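Local atomic coordinates of probable zinc protease PqqL (Escherichia coli, PDB entry 6OFS), a protein that probably acts as a zinc-dependent endopeptidase of the M16 family in the bacterial periplasm. Residues I485-T490 with S497-N502; V506-S511 with F679-N684; I520-N525 with A675-V680. One frame throughout, in Å; residues are numbered along the deposited sequence.

Contact 1: residues I485-T490 with S497-N502; sequences ISSKET and SLTLSN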
ATOM      1  N   ILE A 485       7.450  -1.692 -36.503  1.00 61.91           N
ATOM      2  CA  ILE A 485       7.366  -0.290 -36.912  1.00 61.49           C
ATOM      3  C   ILE A 485       6.555  -0.346 -38.219  1.00 65.80           C
ATOM      4  O   ILE A 485       7.010  -0.945 -39.193  1.00 65.93           O
ATOM      5  CB  ILE A 485       8.746   0.417 -37.052  1.00 64.44           C
ATOM      6  CG1 ILE A 485       9.353   0.660 -35.664  1.00 64.26           C
ATOM      7  CG2 ILE A 485       8.606   1.752 -37.813  1.00 65.38           C
ATOM      8  CD1 ILE A 485      10.825   1.016 -35.657  1.00 74.24           C
ATOM      9  N   SER A 486       5.331   0.211 -38.202  1.00 62.29           N
ATOM     10  CA  SER A 486       4.383   0.159 -39.314  1.00 63.28           C
ATOM     11  C   SER A 486       4.670   1.124 -40.464  1.00 70.17           C
ATOM     12  O   SER A 486       4.576   0.727 -41.632  1.00 69.63           O
ATOM     13  CB  SER A 486       2.956   0.356 -38.808  1.00 66.25           C
ATOM     14  OG  SER A 486       2.536  -0.728 -37.994  1.00 74.50           O
ATOM     15  N   SER A 487       4.976   2.399 -40.129  1.00 68.17           N
ATOM     16  CA  SER A 487       5.230   3.481 -41.082  1.00 67.99           C
ATOM     17  C   SER A 487       6.371   4.372 -40.620  1.00 71.90           C
ATOM     18  O   SER A 487       6.637   4.482 -39.419  1.00 70.41           O
ATOM     19  CB  SER A 487       3.984   4.354 -41.244  1.00 70.55           C
ATOM     20  OG  SER A 487       2.787   3.608 -41.389  1.00 78.33           O
ATOM     21  N   LYS A 488       7.021   5.029 -41.596  1.00 70.09           N
ATOM     22  CA  LYS A 488       8.102   6.002 -41.421  1.00 70.18           C
ATOM     23  C   LYS A 488       7.805   7.212 -42.312  1.00 76.07           C
ATOM     24  O   LYS A 488       7.312   7.064 -43.438  1.00 76.26           O
ATOM     25  CB  LYS A 488       9.487   5.411 -41.746  1.00 72.38           C
ATOM     26  CG  LYS A 488       9.965   4.346 -40.766  1.00 83.93           C
ATOM     27  CD  LYS A 488      11.456   4.034 -40.929  1.00 95.29           C
ATOM     28  CE  LYS A 488      11.939   2.937 -39.998  1.00104.92           C
ATOM     29  NZ  LYS A 488      11.586   1.574 -40.487  1.00110.59           N
ATOM     30  N   GLU A 489       8.072   8.408 -41.785  1.00 72.97           N
ATOM     31  CA  GLU A 489       7.860   9.676 -42.472  1.00 72.79           C
ATOM     32  C   GLU A 489       8.881  10.692 -41.961  1.00 76.38           C
ATOM     33  O   GLU A 489       9.288  10.642 -40.793  1.00 75.73           O
ATOM     34  CB  GLU A 489       6.417  10.189 -42.243  1.00 73.58           C
ATOM     35  CG  GLU A 489       5.994  11.284 -43.216  1.00 86.23           C
ATOM     36  CD  GLU A 489       4.792  12.150 -42.875  1.00107.27           C
ATOM     37  OE1 GLU A 489       4.471  13.035 -43.700  1.00104.82           O
ATOM     38  OE2 GLU A 489       4.176  11.960 -41.798  1.00 94.91           O
ATOM     39  N   THR A 490       9.305  11.601 -42.847  1.00 72.68           N
ATOM     40  CA  THR A 490      10.225  12.682 -42.508  1.00 71.93           C
ATOM     41  C   THR A 490       9.388  13.954 -42.407  1.00 73.87           C
ATOM     42  O   THR A 490       8.684  14.324 -43.353  1.00 73.17           O
ATOM     43  CB  THR A 490      11.419  12.755 -43.478  1.00 76.78           C
ATOM     44  OG1 THR A 490      11.860  11.428 -43.779  1.00 73.91           O
ATOM     45  CG2 THR A 490      12.589  13.563 -42.903  1.00 74.69           C
ATOM     46  N   SER A 497       9.112  10.570 -37.949  1.00 63.52           N
ATOM     47  CA  SER A 497       7.895  10.027 -37.366  1.00 62.49           C
ATOM     48  C   SER A 497       7.771   8.548 -37.641  1.00 65.89           C
ATOM     49  O   SER A 497       7.858   8.113 -38.790  1.00 66.91           O
ATOM     50  CB  SER A 497       6.653  10.774 -37.842  1.00 64.83           C
ATOM     51  OG  SER A 497       5.496  10.194 -37.263  1.00 71.69           O
ATOM     52  N   LEU A 498       7.571   7.778 -36.576  1.00 60.18           N
ATOM     53  CA  LEU A 498       7.377   6.343 -36.653  1.00 59.16           C
ATOM     54  C   LEU A 498       6.000   6.022 -36.089  1.00 60.34           C
ATOM     55  O   LEU A 498       5.624   6.569 -35.052  1.00 58.31           O
ATOM     56  CB  LEU A 498       8.435   5.589 -35.810  1.00 59.22           C
ATOM     57  CG  LEU A 498       9.912   5.975 -35.948  1.00 64.69           C
ATOM     58  CD1 LEU A 498      10.710   5.436 -34.789  1.00 64.39           C
ATOM     59  CD2 LEU A 498      10.509   5.474 -37.259  1.00 68.06           C
ATOM     60  N   THR A 499       5.239   5.158 -36.771  1.00 56.32           N
ATOM     61  CA  THR A 499       3.989   4.659 -36.200  1.00 55.56           C
ATOM     62  C   THR A 499       4.248   3.193 -35.913  1.00 57.85           C
ATOM     63  O   THR A 499       4.959   2.524 -36.683  1.00 57.82           O
ATOM     64  CB  THR A 499       2.703   4.976 -36.977  1.00 63.34           C
ATOM     65  OG1 THR A 499       2.607   4.136 -38.127  1.00 66.57           O
ATOM     66  CG2 THR A 499       2.558   6.464 -37.322  1.00 61.50           C
ATOM     67  N   LEU A 500       3.754   2.725 -34.764  1.00 51.65           N
ATOM     68  CA  LEU A 500       3.976   1.367 -34.308  1.00 50.83           C
ATOM     69  C   LEU A 500       2.768   0.485 -34.541  1.00 54.44           C
ATOM     70  O   LEU A 500       1.660   0.994 -34.720  1.00 54.74           O
ATOM     71  CB  LEU A 500       4.419   1.370 -32.835  1.00 50.34           C
ATOM     72  CG  LEU A 500       5.409   2.473 -32.406  1.00 54.74           C
ATOM     73  CD1 LEU A 500       5.758   2.345 -30.943  1.00 54.35           C
ATOM     74  CD2 LEU A 500       6.679   2.461 -33.246  1.00 57.86           C
ATOM     75  N   SER A 501       2.984  -0.841 -34.572  1.00 50.76           N
ATOM     76  CA  SER A 501       1.948  -1.862 -34.803  1.00 50.11           C
ATOM     77  C   SER A 501       0.748  -1.757 -33.829  1.00 52.54           C
ATOM     78  O   SER A 501      -0.354  -2.201 -34.163  1.00 52.93           O
ATOM     79  CB  SER A 501       2.560  -3.262 -34.783  1.00 53.18           C
ATOM     80  OG  SER A 501       3.279  -3.500 -33.581  1.00 63.40           O
ATOM     81  N   ASN A 502       0.963  -1.110 -32.663  1.00 47.22           N
ATOM     82  CA  ASN A 502      -0.033  -0.887 -31.611  1.00 46.09           C
ATOM     83  C   ASN A 502      -0.778   0.449 -31.782  1.00 49.53           C
ATOM     84  O   ASN A 502      -1.686   0.765 -30.999  1.00 47.74           O
ATOM     85  CB  ASN A 502       0.611  -1.026 -30.209  1.00 47.09           C
ATOM     86  CG  ASN A 502       1.578   0.073 -29.815  1.00 64.20           C
ATOM     87  OD1 ASN A 502       2.090   0.837 -30.647  1.00 55.90           O
ATOM     88  ND2 ASN A 502       1.838   0.182 -28.521  1.00 52.33           N
TER
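Ser486 and Ser487 both face Thr499 across an antiparallel pair, so strand 485-490 carries a bulge as it runs against 497-500, with the two axes 4.6 Å apart and inclined at 156°. The two serine amides converge on a single carbonyl: Ser486 N donates to Thr499 O at 2.8 Å, and Ser487 N adds a weak bond to the same oxygen. Past the bulge the pattern becomes regular. Thr499 N returns to Ser487 O, and Glu489 and Ser497 exchange a pair of bonds, of which Ser497 N to Glu489 O measures 2.9 Å.

The two faces of the hairpin differ in character. On one, Ile485 and Lys488 accompany Leu498 and Leu500. The methylene chain of Lys488 runs out alongside Leu498, its CG 3.7 Å from Leu498 CD2, before the chain bends at its last torsion (chi4 79°). The same methyl, Leu498 CD2, also touches Ile485 CG2, while Ile485 CG1 meets Leu500 CD2 at 4.0 Å. Large aliphatic groups suit this side because helix 687-697 packs on it, through Val691 and Ile694 among others.

The other face is polar: Ser487, Glu489, Ser497 and Thr499. Thr499 holds OG1 between its backbone N and carbonyl carbon (chi1 76°), which brings it within 3.3 Å of Ser487 OG in a weak hydroxyl-hydroxyl bond. Ser497 OG instead bonds to the guanidinium group of Arg505. Exposed Ser487 and Glu489 can meet solvent here, as befits an outermost strand. Together the segments form a beta hairpin, 485-492 with 495-500, whose outer strand contains a classic beta bulge at the edge of a mixed sheet.

Contact 2: residues V506-S511 with F679-N684; sequences VILAKS and FVIVGN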
ATOM      1  N   VAL A 506       5.734   7.903 -32.591  1.00 47.59           N
ATOM      2  CA  VAL A 506       7.051   8.227 -32.047  1.00 47.17           C
ATOM      3  C   VAL A 506       7.643   9.376 -32.886  1.00 51.16           C
ATOM      4  O   VAL A 506       7.775   9.239 -34.097  1.00 50.52           O
ATOM      5  CB  VAL A 506       7.992   6.979 -32.072  1.00 51.07           C
ATOM      6  CG1 VAL A 506       9.412   7.338 -31.644  1.00 51.27           C
ATOM      7  CG2 VAL A 506       7.446   5.825 -31.235  1.00 50.36           C
ATOM      8  N   ILE A 507       8.016  10.479 -32.244  1.00 49.02           N
ATOM      9  CA  ILE A 507       8.690  11.595 -32.905  1.00 50.02           C
ATOM     10  C   ILE A 507      10.159  11.571 -32.473  1.00 57.36           C
ATOM     11  O   ILE A 507      10.442  11.664 -31.276  1.00 57.42           O
ATOM     12  CB  ILE A 507       8.027  12.987 -32.659  1.00 52.14           C
ATOM     13  CG1 ILE A 507       6.486  12.970 -32.886  1.00 51.61           C
ATOM     14  CG2 ILE A 507       8.727  14.087 -33.496  1.00 52.04           C
ATOM     15  CD1 ILE A 507       5.995  12.650 -34.339  1.00 61.31           C
ATOM     16  N   LEU A 508      11.083  11.424 -33.435  1.00 56.35           N
ATOM     17  CA  LEU A 508      12.524  11.414 -33.143  1.00 57.70           C
ATOM     18  C   LEU A 508      13.225  12.682 -33.604  1.00 63.50           C
ATOM     19  O   LEU A 508      13.017  13.133 -34.732  1.00 63.30           O
ATOM     20  CB  LEU A 508      13.237  10.190 -33.742  1.00 58.28           C
ATOM     21  CG  LEU A 508      12.831   8.812 -33.232  1.00 63.47           C
ATOM     22  CD1 LEU A 508      13.505   7.733 -34.044  1.00 64.90           C
ATOM     23  CD2 LEU A 508      13.185   8.623 -31.762  1.00 64.60           C
ATOM     24  N   ALA A 509      14.076  13.234 -32.732  1.00 62.15           N
ATOM     25  CA  ALA A 509      14.896  14.420 -32.996  1.00 63.28           C
ATOM     26  C   ALA A 509      16.234  14.296 -32.287  1.00 70.76           C
ATOM     27  O   ALA A 509      16.302  13.849 -31.140  1.00 68.83           O
ATOM     28  CB  ALA A 509      14.186  15.686 -32.536  1.00 63.45           C
ATOM     29  N   LYS A 510      17.299  14.672 -32.985  1.00 72.32           N
ATOM     30  CA  LYS A 510      18.652  14.679 -32.440  1.00 74.88           C
ATOM     31  C   LYS A 510      18.981  16.106 -31.986  1.00 83.68           C
ATOM     32  O   LYS A 510      18.586  17.065 -32.656  1.00 83.19           O
ATOM     33  CB  LYS A 510      19.662  14.188 -33.498  1.00 78.27           C
ATOM     34  CG  LYS A 510      20.099  12.736 -33.295  1.00 90.31           C
ATOM     35  CD  LYS A 510      20.832  12.163 -34.508  1.00 97.58           C
ATOM     36  CE  LYS A 510      19.953  11.237 -35.319  1.00102.80           C
ATOM     37  NZ  LYS A 510      20.689  10.617 -36.453  1.00108.84           N
ATOM     38  N   SER A 511      19.655  16.257 -30.837  1.00 84.51           N
ATOM     39  CA  SER A 511      20.043  17.594 -30.387  1.00 86.98           C
ATOM     40  C   SER A 511      21.517  17.826 -30.693  1.00 96.76           C
ATOM     41  O   SER A 511      22.355  16.988 -30.331  1.00 96.76           O
ATOM     42  CB  SER A 511      19.766  17.792 -28.901  1.00 90.53           C
ATOM     43  OG  SER A 511      20.049  19.132 -28.525  1.00 99.63           O
ATOM     44  N   PHE A 679       4.977   9.627 -28.496  1.00 49.29           N
ATOM     45  CA  PHE A 679       6.223   9.630 -27.727  1.00 48.43           C
ATOM     46  C   PHE A 679       7.217  10.534 -28.418  1.00 54.36           C
ATOM     47  O   PHE A 679       7.581  10.270 -29.560  1.00 54.89           O
ATOM     48  CB  PHE A 679       6.821   8.216 -27.623  1.00 49.37           C
ATOM     49  CG  PHE A 679       5.965   7.230 -26.873  1.00 49.69           C
ATOM     50  CD1 PHE A 679       6.097   7.077 -25.501  1.00 51.22           C
ATOM     51  CD2 PHE A 679       5.033   6.444 -27.543  1.00 51.82           C
ATOM     52  CE1 PHE A 679       5.311   6.158 -24.806  1.00 52.33           C
ATOM     53  CE2 PHE A 679       4.247   5.521 -26.849  1.00 54.51           C
ATOM     54  CZ  PHE A 679       4.391   5.385 -25.483  1.00 52.39           C
ATOM     55  N   VAL A 680       7.657  11.596 -27.736  1.00 51.59           N
ATOM     56  CA  VAL A 680       8.663  12.530 -28.258  1.00 51.59           C
ATOM     57  C   VAL A 680      10.037  12.155 -27.658  1.00 53.98           C
ATOM     58  O   VAL A 680      10.246  12.311 -26.463  1.00 52.23           O
ATOM     59  CB  VAL A 680       8.267  14.021 -28.038  1.00 54.68           C
ATOM     60  CG1 VAL A 680       9.404  14.960 -28.437  1.00 55.10           C
ATOM     61  CG2 VAL A 680       6.986  14.370 -28.797  1.00 53.89           C
ATOM     62  N   ILE A 681      10.936  11.607 -28.482  1.00 52.03           N
ATOM     63  CA  ILE A 681      12.270  11.187 -28.045  1.00 52.91           C
ATOM     64  C   ILE A 681      13.329  12.151 -28.603  1.00 58.42           C
ATOM     65  O   ILE A 681      13.482  12.264 -29.822  1.00 58.61           O
ATOM     66  CB  ILE A 681      12.552   9.677 -28.336  1.00 56.21           C
ATOM     67  CG1 ILE A 681      11.407   8.768 -27.804  1.00 55.47           C
ATOM     68  CG2 ILE A 681      13.926   9.236 -27.777  1.00 57.37           C
ATOM     69  CD1 ILE A 681      11.302   7.438 -28.474  1.00 60.08           C
ATOM     70  N   VAL A 682      13.997  12.899 -27.704  1.00 56.10           N
ATOM     71  CA  VAL A 682      14.996  13.912 -28.063  1.00 57.72           C
ATOM     72  C   VAL A 682      16.363  13.597 -27.433  1.00 65.79           C
ATOM     73  O   VAL A 682      16.466  13.465 -26.209  1.00 64.62           O
ATOM     74  CB  VAL A 682      14.501  15.357 -27.764  1.00 60.81           C
ATOM     75  CG1 VAL A 682      15.574  16.395 -28.083  1.00 61.18           C
ATOM     76  CG2 VAL A 682      13.223  15.667 -28.541  1.00 60.09           C
ATOM     77  N   GLY A 683      17.375  13.461 -28.288  1.00 67.13           N
ATOM     78  CA  GLY A 683      18.740  13.139 -27.880  1.00 70.28           C
ATOM     79  C   GLY A 683      19.584  12.465 -28.945  1.00 81.66           C
ATOM     80  O   GLY A 683      19.127  12.276 -30.077  1.00 82.07           O
ATOM     81  N   ASN A 684      20.831  12.091 -28.583  1.00 82.89           N
ATOM     82  CA  ASN A 684      21.784  11.457 -29.507  1.00 85.00           C
ATOM     83  C   ASN A 684      22.072   9.977 -29.184  1.00 91.76           C
ATOM     84  O   ASN A 684      23.028   9.672 -28.462  1.00 92.43           O
ATOM     85  CB  ASN A 684      23.086  12.275 -29.595  1.00 86.40           C
ATOM     86  CG  ASN A 684      22.910  13.711 -30.025  1.00114.79           C
ATOM     87  OD1 ASN A 684      21.991  14.060 -30.777  1.00112.64           O
ATOM     88  ND2 ASN A 684      23.801  14.581 -29.563  1.00105.83           N
TER
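Leu508 and Ile681 run alongside each other on one face, in the packed half of a parallel strand pair whose axes are 4.6 Å apart. Leu508 CD2 reaches Ile681 CB at 3.6 Å. The outer end of the isoleucine, CD1, is held against Val506 CG1 at 3.7 Å; that valine branch stands anti to its own nitrogen (chi1 174°), which sends it forward along the strand, to the level of Ile681. Helix 687-697 closes over this face through Leu690 and Ile694, so bulky aliphatic groups fit it well. On the other face Ala509 CB touches Val682 CG2, a small residue beside a branched one, where helix 848-862 packs on Val682.

Between these layers the backbones are joined by a regular parallel pattern of four bonds: Ile681 N to Ile507 O spans 2.8 Å, and Ile507 N, Ala509 N and Gly683 N make the corresponding bonds to Phe679 O, Ile681 O and Ala509 O.

The far end is looser and more polar. Gly683 adopts phi 155° and psi -177°, a backbone conformation that glycine, lacking a CB, adopts readily. Beyond it the side chain of Asn684 joins in: its ND2 donates to Ser511 O at 2.9 Å, with the oxygen close to the amide plane, and its OD1 receives a weak bond from Ser511 N. Exposed Lys510 has its CG beside Gly683 O, and its NZ makes a long, weak ion pair with Glu687. The chemistry thus changes along the pair, from apolar packing with paired backbone amides to a side-chain amide that continues the pairing at Ser511.

Contact 3: residues I520-N525 with A675-V680; sequences IIAVSN and ADITFV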
ATOM      1  N   ILE A 520      12.372  11.545 -23.106  1.00 54.49           N
ATOM      2  CA  ILE A 520      11.212  10.864 -23.650  1.00 52.56           C
ATOM      3  C   ILE A 520       9.999  11.546 -23.043  1.00 54.71           C
ATOM      4  O   ILE A 520       9.878  11.595 -21.817  1.00 53.77           O
ATOM      5  CB  ILE A 520      11.195   9.326 -23.433  1.00 55.00           C
ATOM      6  CG1 ILE A 520      12.505   8.658 -23.933  1.00 55.45           C
ATOM      7  CG2 ILE A 520       9.939   8.692 -24.099  1.00 54.66           C
ATOM      8  CD1 ILE A 520      12.750   7.201 -23.446  1.00 56.50           C
ATOM      9  N   ILE A 521       9.131  12.117 -23.895  1.00 50.79           N
ATOM     10  CA  ILE A 521       7.873  12.698 -23.443  1.00 50.08           C
ATOM     11  C   ILE A 521       6.715  11.971 -24.088  1.00 54.35           C
ATOM     12  O   ILE A 521       6.488  12.105 -25.293  1.00 55.29           O
ATOM     13  CB  ILE A 521       7.715  14.235 -23.529  1.00 53.10           C
ATOM     14  CG1 ILE A 521       8.968  14.973 -23.014  1.00 54.53           C
ATOM     15  CG2 ILE A 521       6.448  14.671 -22.764  1.00 51.53           C
ATOM     16  CD1 ILE A 521       8.946  16.475 -23.212  1.00 59.18           C
ATOM     17  N   ALA A 522       5.976  11.198 -23.279  1.00 49.54           N
ATOM     18  CA  ALA A 522       4.769  10.504 -23.721  1.00 48.13           C
ATOM     19  C   ALA A 522       3.662  11.554 -23.612  1.00 49.78           C
ATOM     20  O   ALA A 522       3.487  12.187 -22.566  1.00 45.59           O
ATOM     21  CB  ALA A 522       4.483   9.299 -22.833  1.00 48.32           C
ATOM     22  N   VAL A 523       3.028  11.833 -24.754  1.00 49.18           N
ATOM     23  CA  VAL A 523       1.984  12.844 -24.904  1.00 48.99           C
ATOM     24  C   VAL A 523       0.714  12.109 -25.230  1.00 53.80           C
ATOM     25  O   VAL A 523       0.633  11.460 -26.268  1.00 53.64           O
ATOM     26  CB  VAL A 523       2.328  13.893 -26.009  1.00 52.76           C
ATOM     27  CG1 VAL A 523       1.263  14.989 -26.096  1.00 52.40           C
ATOM     28  CG2 VAL A 523       3.723  14.494 -25.814  1.00 52.53           C
ATOM     29  N   SER A 524      -0.270  12.204 -24.345  1.00 51.83           N
ATOM     30  CA  SER A 524      -1.589  11.588 -24.525  1.00 51.75           C
ATOM     31  C   SER A 524      -2.553  12.679 -24.987  1.00 57.45           C
ATOM     32  O   SER A 524      -2.419  13.817 -24.548  1.00 57.15           O
ATOM     33  CB  SER A 524      -2.071  10.988 -23.205  1.00 52.25           C
ATOM     34  OG  SER A 524      -3.406  10.519 -23.284  1.00 55.44           O
ATOM     35  N   ASN A 525      -3.519  12.341 -25.857  1.00 55.53           N
ATOM     36  CA  ASN A 525      -4.529  13.303 -26.307  1.00 55.40           C
ATOM     37  C   ASN A 525      -5.755  13.335 -25.344  1.00 59.86           C
ATOM     38  O   ASN A 525      -6.792  13.927 -25.655  1.00 61.71           O
ATOM     39  CB  ASN A 525      -4.925  13.056 -27.774  1.00 55.55           C
ATOM     40  CG  ASN A 525      -5.637  11.749 -28.063  1.00 78.82           C
ATOM     41  OD1 ASN A 525      -6.427  11.233 -27.264  1.00 66.67           O
ATOM     42  ND2 ASN A 525      -5.400  11.198 -29.247  1.00 75.23           N
ATOM     43  N   ALA A 675      -2.919   4.187 -29.331  1.00 50.67           N
ATOM     44  CA  ALA A 675      -3.274   5.022 -30.498  1.00 50.93           C
ATOM     45  C   ALA A 675      -3.403   6.519 -30.156  1.00 54.44           C
ATOM     46  O   ALA A 675      -3.248   7.358 -31.041  1.00 54.71           O
ATOM     47  CB  ALA A 675      -4.570   4.532 -31.113  1.00 51.58           C
ATOM     48  N   ASP A 676      -3.690   6.843 -28.883  1.00 50.42           N
ATOM     49  CA  ASP A 676      -3.826   8.214 -28.387  1.00 50.44           C
ATOM     50  C   ASP A 676      -2.470   8.813 -27.926  1.00 53.46           C
ATOM     51  O   ASP A 676      -2.408   9.979 -27.504  1.00 52.44           O
ATOM     52  CB  ASP A 676      -4.833   8.235 -27.215  1.00 52.04           C
ATOM     53  CG  ASP A 676      -6.298   7.996 -27.582  1.00 69.02           C
ATOM     54  OD1 ASP A 676      -6.664   8.190 -28.779  1.00 70.18           O
ATOM     55  OD2 ASP A 676      -7.090   7.653 -26.669  1.00 75.68           O
ATOM     56  N   ILE A 677      -1.394   8.012 -27.990  1.00 49.09           N
ATOM     57  CA  ILE A 677      -0.097   8.442 -27.486  1.00 48.59           C
ATOM     58  C   ILE A 677       0.892   8.781 -28.583  1.00 53.91           C
ATOM     59  O   ILE A 677       1.022   8.051 -29.564  1.00 54.54           O
ATOM     60  CB  ILE A 677       0.512   7.425 -26.468  1.00 50.87           C
ATOM     61  CG1 ILE A 677      -0.544   6.944 -25.428  1.00 50.29           C
ATOM     62  CG2 ILE A 677       1.778   7.989 -25.783  1.00 50.48           C
ATOM     63  CD1 ILE A 677      -0.199   5.618 -24.671  1.00 52.45           C
ATOM     64  N   THR A 678       1.619   9.886 -28.368  1.00 51.46           N
ATOM     65  CA  THR A 678       2.734  10.359 -29.189  1.00 51.56           C
ATOM     66  C   THR A 678       3.967  10.476 -28.266  1.00 53.72           C
ATOM     67  O   THR A 678       3.970  11.275 -27.328  1.00 52.65           O
ATOM     68  CB  THR A 678       2.381  11.643 -29.953  1.00 57.18           C
ATOM     69  OG1 THR A 678       1.066  11.516 -30.504  1.00 58.54           O
ATOM     70  CG2 THR A 678       3.352  11.918 -31.060  1.00 56.85           C
ATOM     71  N   PHE A 679       4.977   9.627 -28.496  1.00 49.29           N
ATOM     72  CA  PHE A 679       6.223   9.630 -27.727  1.00 48.43           C
ATOM     73  C   PHE A 679       7.217  10.534 -28.418  1.00 54.36           C
ATOM     74  O   PHE A 679       7.581  10.270 -29.560  1.00 54.89           O
ATOM     75  CB  PHE A 679       6.821   8.216 -27.623  1.00 49.37           C
ATOM     76  CG  PHE A 679       5.965   7.230 -26.873  1.00 49.69           C
ATOM     77  CD1 PHE A 679       6.097   7.077 -25.501  1.00 51.22           C
ATOM     78  CD2 PHE A 679       5.033   6.444 -27.543  1.00 51.82           C
ATOM     79  CE1 PHE A 679       5.311   6.158 -24.806  1.00 52.33           C
ATOM     80  CE2 PHE A 679       4.247   5.521 -26.849  1.00 54.51           C
ATOM     81  CZ  PHE A 679       4.391   5.385 -25.483  1.00 52.39           C
ATOM     82  N   VAL A 680       7.657  11.596 -27.736  1.00 51.59           N
ATOM     83  CA  VAL A 680       8.663  12.530 -28.258  1.00 51.59           C
ATOM     84  C   VAL A 680      10.037  12.155 -27.658  1.00 53.98           C
ATOM     85  O   VAL A 680      10.246  12.311 -26.463  1.00 52.23           O
ATOM     86  CB  VAL A 680       8.267  14.021 -28.038  1.00 54.68           C
ATOM     87  CG1 VAL A 680       9.404  14.960 -28.437  1.00 55.10           C
ATOM     88  CG2 VAL A 680       6.986  14.370 -28.797  1.00 53.89           C
TER
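Ala522 places its methyl obliquely against the Phe679 ring, 3.8 Å from CE1, in the apolar part of an antiparallel strand pair. Ile520 reaches the same ring differently: its CG2 abuts the ring's edge almost in its plane, 4.4 Å from Phe679 CD1. Ile677, two residues before the phenylalanine, lays CG2 over one ring face, and that methyl also comes within 4.2 Å of Ala522 CB. The ring is thus bounded by methyl groups from several directions, and a residue as small as alanine leaves room for it between the strands. Helix 591-602 adds Ile597 to the same side.

On the other face Val523 stands opposite Thr678, with Val523 CB 3.4 Å from Thr678 O. Its CG1 is anti to the backbone nitrogen (chi1 -177°), which leaves CG2 as the branch directed at Val680 CG2. Between the two faces the backbones pair in the antiparallel manner: Val680 N meets Ile521 O at 2.8 Å, and Val523 and Thr678 exchange bonds in both directions.

At the exposed end the two side chains that meet are polar. The Asn525 side chain runs roughly perpendicular to that of Asp676, their amide and carboxylate planes 56° apart. Asn525 ND2 donates to Asp676 OD1 at 3.3 Å from above the carboxylate plane, while Asn525 N bonds to Asp676 O. The other carboxylate oxygen, OD2, forms a salt bridge with Lys526, which would be expected to favour the charged form.

Strand 677-682 arrives late in the chain yet runs between 505-509, parallel to it, and 517-524, antiparallel to it. The zinc-bearing half repeats this insertion, with 199-205 between 19-24 and 31-38, a topology characteristic of the M16 fold.

In the fold
The three contacts follow one another across a single mixed sheet, from the outer hairpin of contact 1 to the interior strands of contact 3. Contacts 1 and 2 have centres about 14 Å apart and join where Leu498 O lies 2.8 Å from Val506 N, a probable hydrogen bond between strands consecutive in the chain. Contacts 2 and 3, about 12 Å apart between centres, share Phe679 and Val680 on strand 677-682, which thereby serves a parallel and an antiparallel neighbour. Contacts 1 and 3, with centres about 13 Å apart, come within about 4 Å at their nearest atoms but do not touch. All three lie away from the zinc site of His54 and His58.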